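Beta sliding clamp (Bartonella birtlesii LL-WM9, PDB 6PTR) probably tethers DNA polymerases and other proteins to DNA, acting as a ring-shaped head-to-tail homodimer that encircles the duplex and confers processivity. Local coordinates at residues 26-31 with 79-83; 55-59 with 212-216; 281-285 with 317-321; 294-300 with 330-336. One frame throughout, in Å; residues are numbered along the deposited sequence.

Interaction 1 of 4, residues 26-31 with 79-83; sequences HRVVER and AYLLY
His26 lies flat against Tyr83, ring over ring, with centroids 4.0 Å apart and planes only 11° from parallel. Its other aromatic partner, Tyr80, meets it differently: the CD2 edge of the imidazole is directed at the face of the phenol, CD2 of His26 coming to 3.5 Å from CE1 of Tyr80, in an offset edge-to-face pair. Arg31 spreads over one face of the Tyr80 ring, its CG in CH-pi contact and its guanidinium in an off-centre cation-pi contact, with CZ of Arg31 3.8 Å from the Tyr80 centroid. The guanidinium is tilted 35° from the ring and is poorly ordered. At the far end of the phenol, Tyr80 OH donates to Val29 O at 2.8 Å, while Val29 CG1 packs on CE2 of the same ring and Val29 CG2 reaches the methyl of Ala79.

These groups are positioned by a type I turn from His26 to Val29, and by a chi1 of 86° that swings the imidazole in between its own backbone N and carbonyl carbon. His26 ND1 is held by Leu22 O of helix 15-26, and Phe19 of that helix stacks on Tyr83. With its OH bonded, a poorly ordered cation over one face and an imidazole edge directed at it, the Tyr80 phenol probably has little freedom to rotate, which ties the loop after helix 15-26 to helix 79-88.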
loop_
_atom_site.group_PDB
_atom_site.type_symbol
_atom_site.label_atom_id
_atom_site.label_comp_id
_atom_site.label_asym_id
_atom_site.label_seq_id
_atom_site.Cartn_x
_atom_site.Cartn_y
_atom_site.Cartn_z
ATOM N N HIS C 26 -14.902 12.525 7.126
ATOM C CA HIS C 26 -15.072 12.086 5.746
ATOM C C HIS C 26 -15.008 10.573 5.602
ATOM O O HIS C 26 -15.637 10.024 4.692
ATOM C CB HIS C 26 -14.028 12.765 4.838
ATOM C CG HIS C 26 -12.716 12.055 4.760
ATOM N ND1 HIS C 26 -11.767 12.117 5.760
ATOM C CD2 HIS C 26 -12.176 11.289 3.782
ATOM C CE1 HIS C 26 -10.713 11.401 5.412
ATOM N NE2 HIS C 26 -10.937 10.884 4.218
ATOM N N ARG C 27 -14.268 9.877 6.470
ATOM C CA ARG C 27 -14.104 8.441 6.270
ATOM C C ARG C 27 -15.380 7.645 6.535
ATOM O O ARG C 27 -15.410 6.444 6.242
ATOM C CB ARG C 27 -12.955 7.898 7.135
ATOM C CG ARG C 27 -12.504 8.770 8.310
ATOM C CD ARG C 27 -11.266 8.151 9.006
ATOM N NE ARG C 27 -11.149 8.527 10.418
ATOM C CZ ARG C 27 -10.165 9.261 10.934
ATOM N NH1 ARG C 27 -9.184 9.708 10.158
ATOM N NH2 ARG C 27 -10.156 9.544 12.233
ATOM N N VAL C 28 -16.426 8.277 7.069
ATOM C CA VAL C 28 -17.703 7.607 7.275
ATOM C C VAL C 28 -18.400 7.386 5.942
ATOM O O VAL C 28 -19.167 6.425 5.771
ATOM C CB VAL C 28 -18.536 8.448 8.262
ATOM C CG1 VAL C 28 -20.019 8.173 8.134
ATOM C CG2 VAL C 28 -18.056 8.136 9.649
ATOM N N VAL C 29 -18.105 8.239 4.964
ATOM C CA VAL C 29 -18.684 8.103 3.640
ATOM C C VAL C 29 -18.176 6.825 2.993
ATOM O O VAL C 29 -16.972 6.532 3.002
ATOM C CB VAL C 29 -18.351 9.344 2.800
ATOM C CG1 VAL C 29 -18.793 9.141 1.363
ATOM C CG2 VAL C 29 -18.999 10.569 3.414
ATOM N N GLU C 30 -19.094 6.039 2.446
ATOM C CA GLU C 30 -18.703 4.848 1.712
ATOM C C GLU C 30 -18.316 5.235 0.289
ATOM O O GLU C 30 -19.009 6.018 -0.366
ATOM C CB GLU C 30 -19.845 3.830 1.702
ATOM C CG GLU C 30 -19.402 2.367 1.673
ATOM C CD GLU C 30 -18.883 1.868 3.018
ATOM O OE1 GLU C 30 -17.796 1.255 3.038
ATOM O OE2 GLU C 30 -19.559 2.082 4.051
ATOM N N ARG C 31 -17.184 4.704 -0.179
ATOM C CA ARG C 31 -16.775 4.972 -1.556
ATOM C C ARG C 31 -17.657 4.220 -2.545
ATOM O O ARG C 31 -17.972 4.738 -3.622
ATOM C CB ARG C 31 -15.304 4.604 -1.759
ATOM C CG ARG C 31 -14.316 5.575 -1.110
ATOM C CD ARG C 31 -12.899 5.266 -1.563
ATOM N NE ARG C 31 -11.878 5.834 -0.689
ATOM C CZ ARG C 31 -11.290 7.010 -0.890
ATOM N NH1 ARG C 31 -11.633 7.754 -1.936
ATOM N NH2 ARG C 31 -10.361 7.444 -0.043
ATOM N N ALA C 79 -17.307 14.547 -0.297
ATOM C CA ALA C 79 -16.405 14.562 0.852
ATOM C C ALA C 79 -14.993 14.117 0.484
ATOM O O ALA C 79 -14.021 14.713 0.961
ATOM C CB ALA C 79 -16.965 13.694 1.982
ATOM N N TYR C 80 -14.844 13.070 -0.335
ATOM C CA TYR C 80 -13.492 12.634 -0.669
ATOM C C TYR C 80 -12.797 13.658 -1.558
ATOM O O TYR C 80 -11.595 13.905 -1.401
ATOM C CB TYR C 80 -13.524 11.256 -1.316
ATOM C CG TYR C 80 -13.728 10.185 -0.256
ATOM C CD1 TYR C 80 -12.664 9.732 0.515
ATOM C CD2 TYR C 80 -14.984 9.647 -0.016
ATOM C CE1 TYR C 80 -12.846 8.769 1.492
ATOM C CE2 TYR C 80 -15.173 8.675 0.948
ATOM C CZ TYR C 80 -14.102 8.249 1.706
ATOM O OH TYR C 80 -14.294 7.291 2.681
ATOM N N LEU C 81 -13.541 14.278 -2.477
ATOM C CA LEU C 81 -12.971 15.343 -3.304
ATOM C C LEU C 81 -12.533 16.524 -2.452
ATOM O O LEU C 81 -11.433 17.064 -2.632
ATOM C CB LEU C 81 -13.986 15.815 -4.345
ATOM C CG LEU C 81 -13.556 17.008 -5.207
ATOM C CD1 LEU C 81 -12.225 16.705 -5.940
ATOM C CD2 LEU C 81 -14.651 17.353 -6.217
ATOM N N LEU C 82 -13.393 16.964 -1.531
ATOM C CA LEU C 82 -13.005 18.081 -0.678
ATOM C C LEU C 82 -11.770 17.732 0.134
ATOM O O LEU C 82 -10.851 18.544 0.246
ATOM C CB LEU C 82 -14.146 18.465 0.247
ATOM C CG LEU C 82 -13.862 19.633 1.182
ATOM C CD1 LEU C 82 -13.538 20.919 0.398
ATOM C CD2 LEU C 82 -15.059 19.841 2.094
ATOM N N TYR C 83 -11.728 16.517 0.698
ATOM C CA TYR C 83 -10.550 16.095 1.459
ATOM C C TYR C 83 -9.295 16.108 0.591
ATOM O O TYR C 83 -8.241 16.607 1.008
ATOM C CB TYR C 83 -10.766 14.694 2.049
ATOM C CG TYR C 83 -9.668 14.298 3.015
ATOM C CD1 TYR C 83 -9.620 14.852 4.280
ATOM C CD2 TYR C 83 -8.673 13.391 2.650
ATOM C CE1 TYR C 83 -8.623 14.511 5.178
ATOM C CE2 TYR C 83 -7.660 13.034 3.546
ATOM C CZ TYR C 83 -7.651 13.604 4.814
ATOM O OH TYR C 83 -6.660 13.287 5.730
#

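Interaction 2 of 4, residues 55-59 with 212-216; sequences TDLDL and KAVGE. With EDO (1,2-ethanediol), chain Q.
Lys212 reaches from helix 211-221 to Asp56, and its NZ donates to OD2 of Asp56 at 2.6 Å in a short salt bridge. The lysine chain is extended throughout, with CG anti to the backbone N (chi1 178°), which carries the ammonium far enough to reach the carboxylate. NZ approaches OD2 on the anti side, 28° out of the carboxylate plane.

The close-packed part lies beside this bridge, where buried Leu59 points at the helix. Its CD2 rests 3.8 Å from CG of Glu216 and 3.9 Å from CA of Ala213, while its CD1 touches the Ala213 methyl. The acid end of Glu216 turns away to Lys219.

By contrast, Leu57 and Asp58 form an exposed tip without contact to the helix; there Leu57 O takes weak bonds from Lys250 NZ and a 1,2-ethanediol, probably from the crystallisation liquor. Asp56 OD1 accepts from Asp58 N, an Asx turn, and from Leu59 N, extending it to an Asx motif, both at 2.8 Å.

Asp56 thus folds its own turn with one oxygen and grips the central domain with the other. Lys212 NZ also binds Glu30 OE2 and Val28 O, which probably stabilises its charge where N-terminal and central domains meet.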
loop_
_atom_site.group_PDB
_atom_site.type_symbol
_atom_site.label_atom_id
_atom_site.label_comp_id
_atom_site.label_asym_id
_atom_site.label_seq_id
_atom_site.Cartn_x
_atom_site.Cartn_y
_atom_site.Cartn_z
ATOM N N THR C 55 -22.620 10.898 7.059
ATOM C CA THR C 55 -23.454 9.789 7.511
ATOM C C THR C 55 -23.511 8.750 6.403
ATOM O O THR C 55 -23.352 9.070 5.225
ATOM C CB THR C 55 -24.887 10.225 7.881
ATOM O OG1 THR C 55 -25.611 9.108 8.421
ATOM C CG2 THR C 55 -25.637 10.718 6.653
ATOM N N ASP C 56 -23.696 7.491 6.792
ATOM C CA ASP C 56 -24.109 6.477 5.835
ATOM C C ASP C 56 -25.508 5.942 6.142
ATOM O O ASP C 56 -25.879 4.874 5.644
ATOM C CB ASP C 56 -23.080 5.346 5.779
ATOM C CG ASP C 56 -23.018 4.525 7.060
ATOM O OD1 ASP C 56 -23.842 4.714 7.972
ATOM O OD2 ASP C 56 -22.118 3.662 7.133
ATOM N N LEU C 57 -26.274 6.670 6.958
ATOM C CA LEU C 57 -27.622 6.362 7.453
ATOM C C LEU C 57 -27.609 5.400 8.638
ATOM O O LEU C 57 -28.588 5.350 9.393
ATOM C CB LEU C 57 -28.536 5.808 6.346
ATOM C CG LEU C 57 -28.762 6.748 5.157
ATOM C CD1 LEU C 57 -29.702 6.102 4.152
ATOM C CD2 LEU C 57 -29.289 8.088 5.641
ATOM N N ASP C 58 -26.535 4.634 8.822
ATOM C CA ASP C 58 -26.403 3.794 10.014
ATOM C C ASP C 58 -25.540 4.447 11.085
ATOM O O ASP C 58 -25.815 4.308 12.278
ATOM C CB ASP C 58 -25.796 2.432 9.660
ATOM C CG ASP C 58 -26.702 1.605 8.776
ATOM O OD1 ASP C 58 -27.930 1.775 8.875
ATOM O OD2 ASP C 58 -26.179 0.796 7.982
ATOM N N LEU C 59 -24.518 5.160 10.656
ATOM C CA LEU C 59 -23.569 5.849 11.517
ATOM C C LEU C 59 -23.491 7.294 11.062
ATOM O O LEU C 59 -23.385 7.568 9.866
ATOM C CB LEU C 59 -22.177 5.207 11.421
ATOM C CG LEU C 59 -21.015 5.847 12.193
ATOM C CD1 LEU C 59 -21.296 5.832 13.698
ATOM C CD2 LEU C 59 -19.710 5.074 11.872
ATOM N N LYS C 212 -18.725 -1.217 12.120
ATOM C CA LYS C 212 -18.253 0.036 11.515
ATOM C C LYS C 212 -18.110 1.146 12.548
ATOM O O LYS C 212 -17.134 1.908 12.510
ATOM C CB LYS C 212 -19.177 0.497 10.383
ATOM C CG LYS C 212 -18.732 1.856 9.754
ATOM C CD LYS C 212 -19.470 2.124 8.461
ATOM C CE LYS C 212 -18.893 3.350 7.711
ATOM N NZ LYS C 212 -19.613 3.621 6.459
ATOM N N ALA C 213 -19.093 1.289 13.450
ATOM C CA ALA C 213 -18.992 2.283 14.512
ATOM C C ALA C 213 -17.773 2.012 15.376
ATOM O O ALA C 213 -17.025 2.943 15.724
ATOM C CB ALA C 213 -20.264 2.281 15.370
ATOM N N VAL C 214 -17.545 0.741 15.725
ATOM C CA VAL C 214 -16.363 0.401 16.508
ATOM C C VAL C 214 -15.110 0.857 15.781
ATOM O O VAL C 214 -14.217 1.454 16.381
ATOM C CB VAL C 214 -16.309 -1.107 16.805
ATOM C CG1 VAL C 214 -14.959 -1.454 17.427
ATOM C CG2 VAL C 214 -17.458 -1.506 17.732
ATOM N N GLY C 215 -15.041 0.601 14.476
ATOM C CA GLY C 215 -13.837 0.925 13.727
ATOM C C GLY C 215 -13.583 2.418 13.633
ATOM O O GLY C 215 -12.443 2.876 13.768
ATOM N N GLU C 216 -14.634 3.199 13.426
ATOM C CA GLU C 216 -14.437 4.645 13.350
ATOM C C GLU C 216 -14.100 5.230 14.712
ATOM O O GLU C 216 -13.271 6.152 14.816
ATOM C CB GLU C 216 -15.682 5.311 12.766
ATOM C CG GLU C 216 -15.917 4.924 11.321
ATOM C CD GLU C 216 -14.703 5.199 10.447
ATOM O OE1 GLU C 216 -14.175 6.337 10.477
ATOM O OE2 GLU C 216 -14.260 4.265 9.756
HETATM C C1 EDO Q . -27.761 7.223 13.040
HETATM O O1 EDO Q . -28.907 6.584 12.463
HETATM C C2 EDO Q . -27.740 8.678 12.593
HETATM O O2 EDO Q . -28.394 9.496 13.572
#

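Interaction 3 of 4, residues 281-285 with 317-321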
loop_
_atom_site.group_PDB
_atom_site.type_symbol
_atom_site.label_atom_id
_atom_site.label_comp_id
_atom_site.label_asym_id
_atom_site.label_seq_id
_atom_site.Cartn_x
_atom_site.Cartn_y
_atom_site.Cartn_z
ATOM N N ALA C 281 7.914 -18.238 16.007
ATOM C CA ALA C 281 7.911 -19.607 15.476
ATOM C C ALA C 281 6.649 -19.899 14.675
ATOM O O ALA C 281 6.720 -20.503 13.599
ATOM C CB ALA C 281 8.053 -20.608 16.616
ATOM N N VAL C 282 5.484 -19.493 15.193
ATOM C CA VAL C 282 4.237 -19.681 14.465
ATOM C C VAL C 282 4.276 -18.903 13.165
ATOM O O VAL C 282 3.859 -19.401 12.114
ATOM C CB VAL C 282 3.029 -19.258 15.327
ATOM C CG1 VAL C 282 1.744 -19.209 14.476
ATOM C CG2 VAL C 282 2.867 -20.201 16.509
ATOM N N ASP C 283 4.746 -17.655 13.226
ATOM C CA ASP C 283 4.891 -16.849 12.021
ATOM C C ASP C 283 5.757 -17.572 10.993
ATOM O O ASP C 283 5.393 -17.669 9.814
ATOM C CB ASP C 283 5.480 -15.475 12.393
ATOM C CG ASP C 283 5.473 -14.497 11.231
ATOM O OD1 ASP C 283 4.652 -14.674 10.302
ATOM O OD2 ASP C 283 6.287 -13.542 11.250
ATOM N N ARG C 284 6.890 -18.129 11.429
ATOM C CA ARG C 284 7.781 -18.797 10.488
ATOM C C ARG C 284 7.106 -19.999 9.833
ATOM O O ARG C 284 7.075 -20.098 8.602
ATOM C CB ARG C 284 9.075 -19.217 11.192
ATOM C CG ARG C 284 9.968 -18.024 11.537
ATOM C CD ARG C 284 11.329 -18.474 12.045
ATOM N NE ARG C 284 11.277 -19.257 13.279
ATOM C CZ ARG C 284 11.417 -18.757 14.502
ATOM N NH1 ARG C 284 11.600 -17.453 14.680
ATOM N NH2 ARG C 284 11.396 -19.569 15.559
ATOM N N VAL C 285 6.549 -20.925 10.629
ATOM C CA VAL C 285 6.074 -22.174 10.025
ATOM C C VAL C 285 4.808 -21.936 9.221
ATOM O O VAL C 285 4.545 -22.685 8.272
ATOM C CB VAL C 285 5.888 -23.304 11.077
ATOM C CG1 VAL C 285 7.234 -23.649 11.748
ATOM C CG2 VAL C 285 4.860 -22.917 12.145
ATOM N N ALA C 317 6.584 -27.564 7.397
ATOM C CA ALA C 317 7.402 -26.633 8.169
ATOM C C ALA C 317 7.274 -27.025 9.627
ATOM O O ALA C 317 6.167 -27.288 10.095
ATOM C CB ALA C 317 6.936 -25.189 7.958
ATOM N N GLU C 318 8.392 -27.060 10.345
ATOM C CA GLU C 318 8.323 -27.386 11.758
ATOM C C GLU C 318 9.263 -26.474 12.533
ATOM O O GLU C 318 10.185 -25.881 11.973
ATOM C CB GLU C 318 8.668 -28.856 12.015
ATOM C CG GLU C 318 10.033 -29.299 11.584
ATOM C CD GLU C 318 10.285 -30.781 11.877
ATOM O OE1 GLU C 318 9.315 -31.505 12.205
ATOM O OE2 GLU C 318 11.449 -31.219 11.785
ATOM N N ASP C 319 8.996 -26.359 13.831
ATOM C CA ASP C 319 9.861 -25.609 14.730
ATOM C C ASP C 319 9.678 -26.182 16.130
ATOM O O ASP C 319 8.811 -27.030 16.371
ATOM C CB ASP C 319 9.536 -24.106 14.674
ATOM C CG ASP C 319 10.754 -23.221 14.919
ATOM O OD1 ASP C 319 11.676 -23.619 15.674
ATOM O OD2 ASP C 319 10.781 -22.114 14.340
ATOM N N GLN C 320 10.520 -25.743 17.054
ATOM C CA GLN C 320 10.421 -26.260 18.414
ATOM C C GLN C 320 10.799 -25.157 19.394
ATOM O O GLN C 320 11.671 -24.331 19.108
ATOM C CB GLN C 320 11.323 -27.488 18.579
ATOM C CG GLN C 320 11.296 -28.150 19.940
ATOM C CD GLN C 320 12.017 -29.481 19.934
ATOM O OE1 GLN C 320 12.119 -30.140 18.897
ATOM N NE2 GLN C 320 12.526 -29.884 21.088
ATOM N N LEU C 321 10.139 -25.153 20.551
ATOM C CA LEU C 321 10.383 -24.151 21.578
ATOM C C LEU C 321 10.391 -24.817 22.938
ATOM O O LEU C 321 9.701 -25.817 23.157
ATOM C CB LEU C 321 9.303 -23.065 21.606
ATOM C CG LEU C 321 8.933 -22.359 20.324
ATOM C CD1 LEU C 321 7.518 -21.868 20.461
ATOM C CD2 LEU C 321 9.901 -21.205 20.130
#
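Arg284 offers Asp319 its side, not its end: NE and NH2 both donate to the single oxygen OD2, at 3.1 Å from NE of Arg284 and 2.9 Å from NH2 of Arg284. OD2 lies almost exactly in the guanidinium plane, yet the carboxylate is turned 56° against that plane. NE meets OD2 nearly along its C-O bond, whereas NH2 approaches from above the carboxylate. A bend at chi3 (-62°) folds the arginine back along its own helix, laying the rim of one guanidinium face over CA of Ala281.

The other carboxylate oxygen of Asp319, OD1, uses its anti lone pair to accept from Gln320 N at 2.8 Å, a bond to the next residue that helps fix the acid's rotation. OD2 additionally takes part in a hydrogen bond with Thr114 OG1 of the second subunit.

Apolar groups meet on both sides of the acid along the strand. Val285 stands over Ala317, their CB atoms 3.8 Å apart, and its CG1 packs on the Glu318 backbone and on CB of Asp319; one helical turn earlier, the Ala281 methyl touches CD2 of Leu321 at 4.0 Å. The segments run nearly antiparallel, their axes 8.1 Å apart at closest.

Ala317 and Glu318 also pair with a strand of the second subunit, Glu318 OE2 bonding to His115 ND1 there. This helix on an edge strand, whose sheet runs on into the partner, forms part of the head-to-tail interface of the ring-shaped dimer, with the C-terminal domain of one subunit meeting the other subunit.

Interaction 4 of 4, residues 294-300 with 330-336; sequences RAVKLTI and LEIGFNS
Lys297 leaves its strand with CG anti to the backbone N (chi1 174°) and then bends at chi3 (71°), which turns its ammonium toward Glu331. The glutamate starts with CG anti to its carbonyl carbon (chi1 -65°) and runs on extended beside Thr299, the two side chains pointing the same way. NZ of Lys297 thereby reaches OE2 of Glu331 at 3.2 Å, a salt bridge made from above the carboxylate plane; OG1 of Thr299 lies 3.2 Å from the same OE2.

On the reverse face the side chains are apolar. Ile300 CD1 reaches CG2 of Ile332 at 4.0 Å, Leu298 CB touches that same methyl, and CD2 of Leu298 lies at the edge of the Phe334 ring, 4.2 Å from CD2 of Phe334.

Between these faces runs a regular antiparallel ladder, with hydrogen-bonded pairs Val296-Phe334, Leu298-Ile332 and Ile300-Leu330. Val296 N donates to Phe334 O at 2.8 Å, and Phe334 N returns the bond to Val296 O. In the non-hydrogen-bonded pair Lys297-Gly333, the glycine CA comes within 3.2 Å of Val296 O, a CA-H...O contact. Just past the ladder, Ser336 N donates to Arg294 O at 2.7 Å, and a water joins Ala295 O to Ser336 OG.

Asn335 then N-caps helix 336-345, its OD1 accepting from Tyr338 N. Strand 295-301 lies between 330-335, an outermost strand of this four-stranded sheet, and 304-311, while Leu339 of helix 336-345 packs on Val296 and Phe334, and Leu355 of strand 350-355 on Ile300 and Leu330.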
loop_
_atom_site.group_PDB
_atom_site.type_symbol
_atom_site.label_atom_id
_atom_site.label_comp_id
_atom_site.label_asym_id
_atom_site.label_seq_id
_atom_site.Cartn_x
_atom_site.Cartn_y
_atom_site.Cartn_z
ATOM N N ARG C 294 -4.907 -22.628 7.511
ATOM C CA ARG C 294 -3.759 -22.101 8.221
ATOM C C ARG C 294 -3.513 -22.907 9.472
ATOM O O ARG C 294 -3.119 -22.371 10.504
ATOM C CB ARG C 294 -3.973 -20.627 8.575
ATOM C CG ARG C 294 -4.742 -19.864 7.523
ATOM C CD ARG C 294 -4.111 -18.537 7.183
ATOM N NE ARG C 294 -4.265 -18.247 5.760
ATOM C CZ ARG C 294 -3.259 -18.159 4.894
ATOM N NH1 ARG C 294 -3.507 -17.897 3.617
ATOM N NH2 ARG C 294 -2.007 -18.311 5.307
ATOM N N ALA C 295 -3.770 -24.217 9.417
ATOM C CA ALA C 295 -3.641 -25.019 10.620
ATOM C C ALA C 295 -2.173 -25.135 11.010
ATOM O O ALA C 295 -1.295 -25.297 10.156
ATOM C CB ALA C 295 -4.245 -26.414 10.403
ATOM N N VAL C 296 -1.900 -25.023 12.309
ATOM C CA VAL C 296 -0.609 -25.402 12.867
ATOM C C VAL C 296 -0.883 -26.387 13.992
ATOM O O VAL C 296 -1.788 -26.173 14.809
ATOM C CB VAL C 296 0.209 -24.182 13.351
ATOM C CG1 VAL C 296 -0.578 -23.362 14.381
ATOM C CG2 VAL C 296 1.542 -24.632 13.952
ATOM N N LYS C 297 -0.143 -27.496 13.993
ATOM C CA LYS C 297 -0.257 -28.518 15.025
ATOM C C LYS C 297 0.760 -28.254 16.118
ATOM O O LYS C 297 1.953 -28.096 15.842
ATOM C CB LYS C 297 -0.028 -29.915 14.439
ATOM C CG LYS C 297 -0.005 -30.978 15.512
ATOM C CD LYS C 297 -0.054 -32.407 14.946
ATOM C CE LYS C 297 1.207 -32.819 14.275
ATOM N NZ LYS C 297 1.123 -34.313 14.095
ATOM N N LEU C 298 0.274 -28.159 17.347
ATOM C CA LEU C 298 1.118 -28.051 18.529
ATOM C C LEU C 298 1.218 -29.438 19.137
ATOM O O LEU C 298 0.204 -30.018 19.543
ATOM C CB LEU C 298 0.541 -27.071 19.558
ATOM C CG LEU C 298 0.613 -25.567 19.288
ATOM C CD1 LEU C 298 -0.031 -25.193 17.987
ATOM C CD2 LEU C 298 -0.030 -24.780 20.448
ATOM N N THR C 299 2.425 -29.958 19.217
ATOM C CA THR C 299 2.676 -31.201 19.932
ATOM C C THR C 299 3.324 -30.831 21.253
ATOM O O THR C 299 4.481 -30.391 21.283
ATOM C CB THR C 299 3.563 -32.131 19.115
ATOM O OG1 THR C 299 2.892 -32.429 17.879
ATOM C CG2 THR C 299 3.826 -33.421 19.886
ATOM N N ILE C 300 2.580 -31.002 22.344
ATOM C CA ILE C 300 2.974 -30.473 23.642
ATOM C C ILE C 300 3.420 -31.637 24.500
ATOM O O ILE C 300 2.666 -32.601 24.699
ATOM C CB ILE C 300 1.839 -29.701 24.326
ATOM C CG1 ILE C 300 1.118 -28.795 23.339
ATOM C CG2 ILE C 300 2.393 -28.852 25.474
ATOM C CD1 ILE C 300 -0.182 -28.256 23.890
ATOM N N LEU C 330 -0.097 -33.655 24.629
ATOM C CA LEU C 330 -1.284 -33.304 23.867
ATOM C C LEU C 330 -0.866 -32.838 22.487
ATOM O O LEU C 330 0.092 -32.075 22.354
ATOM C CB LEU C 330 -2.088 -32.207 24.574
ATOM C CG LEU C 330 -3.293 -31.585 23.869
ATOM C CD1 LEU C 330 -4.380 -32.618 23.613
ATOM C CD2 LEU C 330 -3.844 -30.449 24.709
ATOM N N GLU C 331 -1.597 -33.290 21.469
ATOM C CA GLU C 331 -1.487 -32.756 20.118
ATOM C C GLU C 331 -2.771 -31.999 19.813
ATOM O O GLU C 331 -3.869 -32.569 19.906
ATOM C CB GLU C 331 -1.267 -33.873 19.094
ATOM C CG GLU C 331 0.039 -34.614 19.245
ATOM C CD GLU C 331 0.367 -35.452 18.007
ATOM O OE1 GLU C 331 -0.208 -36.544 17.859
ATOM O OE2 GLU C 331 1.183 -34.998 17.175
ATOM N N ILE C 332 -2.640 -30.723 19.484
ATOM C CA ILE C 332 -3.792 -29.859 19.279
ATOM C C ILE C 332 -3.461 -28.871 18.177
ATOM O O ILE C 332 -2.335 -28.362 18.091
ATOM C CB ILE C 332 -4.192 -29.153 20.601
ATOM C CG1 ILE C 332 -5.489 -28.351 20.429
ATOM C CG2 ILE C 332 -3.060 -28.257 21.099
ATOM C CD1 ILE C 332 -6.106 -27.928 21.811
ATOM N N GLY C 333 -4.440 -28.606 17.321
ATOM C CA GLY C 333 -4.255 -27.728 16.184
ATOM C C GLY C 333 -5.012 -26.432 16.393
ATOM O O GLY C 333 -6.066 -26.415 17.024
ATOM N N PHE C 334 -4.490 -25.360 15.812
ATOM C CA PHE C 334 -5.134 -24.052 15.786
ATOM C C PHE C 334 -4.880 -23.386 14.445
ATOM O O PHE C 334 -3.912 -23.690 13.749
ATOM C CB PHE C 334 -4.597 -23.112 16.884
ATOM C CG PHE C 334 -4.929 -23.550 18.275
ATOM C CD1 PHE C 334 -6.210 -23.378 18.781
ATOM C CD2 PHE C 334 -3.960 -24.127 19.084
ATOM C CE1 PHE C 334 -6.516 -23.778 20.078
ATOM C CE2 PHE C 334 -4.264 -24.542 20.373
ATOM C CZ PHE C 334 -5.540 -24.361 20.873
ATOM N N ASN C 335 -5.766 -22.456 14.099
ATOM C CA ASN C 335 -5.516 -21.521 13.018
ATOM C C ASN C 335 -4.342 -20.630 13.403
ATOM O O ASN C 335 -4.379 -19.951 14.433
ATOM C CB ASN C 335 -6.787 -20.690 12.779
ATOM C CG ASN C 335 -6.623 -19.664 11.687
ATOM O OD1 ASN C 335 -5.666 -18.888 11.693
ATOM N ND2 ASN C 335 -7.579 -19.630 10.758
ATOM N N SER C 336 -3.277 -20.665 12.598
ATOM C CA SER C 336 -2.050 -19.957 12.958
ATOM C C SER C 336 -2.257 -18.446 12.985
ATOM O O SER C 336 -1.666 -17.755 13.816
ATOM C CB SER C 336 -0.938 -20.326 11.979
ATOM O OG SER C 336 -1.312 -20.021 10.647
HETATM O O HOH W 1 -0.268 -22.323 9.263
#

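Interactions 1 and 2 adjoin through Lys212; the first stays within the N-terminal domain, the second joins it to the central domain. Interactions 3 and 4 share a sheet of the C-terminal domain, their centres about 43 Å from interaction 1 and 37 to 39 Å from interaction 2, and touch through Val282 with Ser336 and Val285 with Val296. Interaction 2 is buried, the other three partly so. Chemistry follows place: aromatic stacking fastens loop to helix in 1, a short salt bridge spans domains in 2, a side-on arginine grip adjoins the subunit interface in 3, and backbone pairing dominates 4.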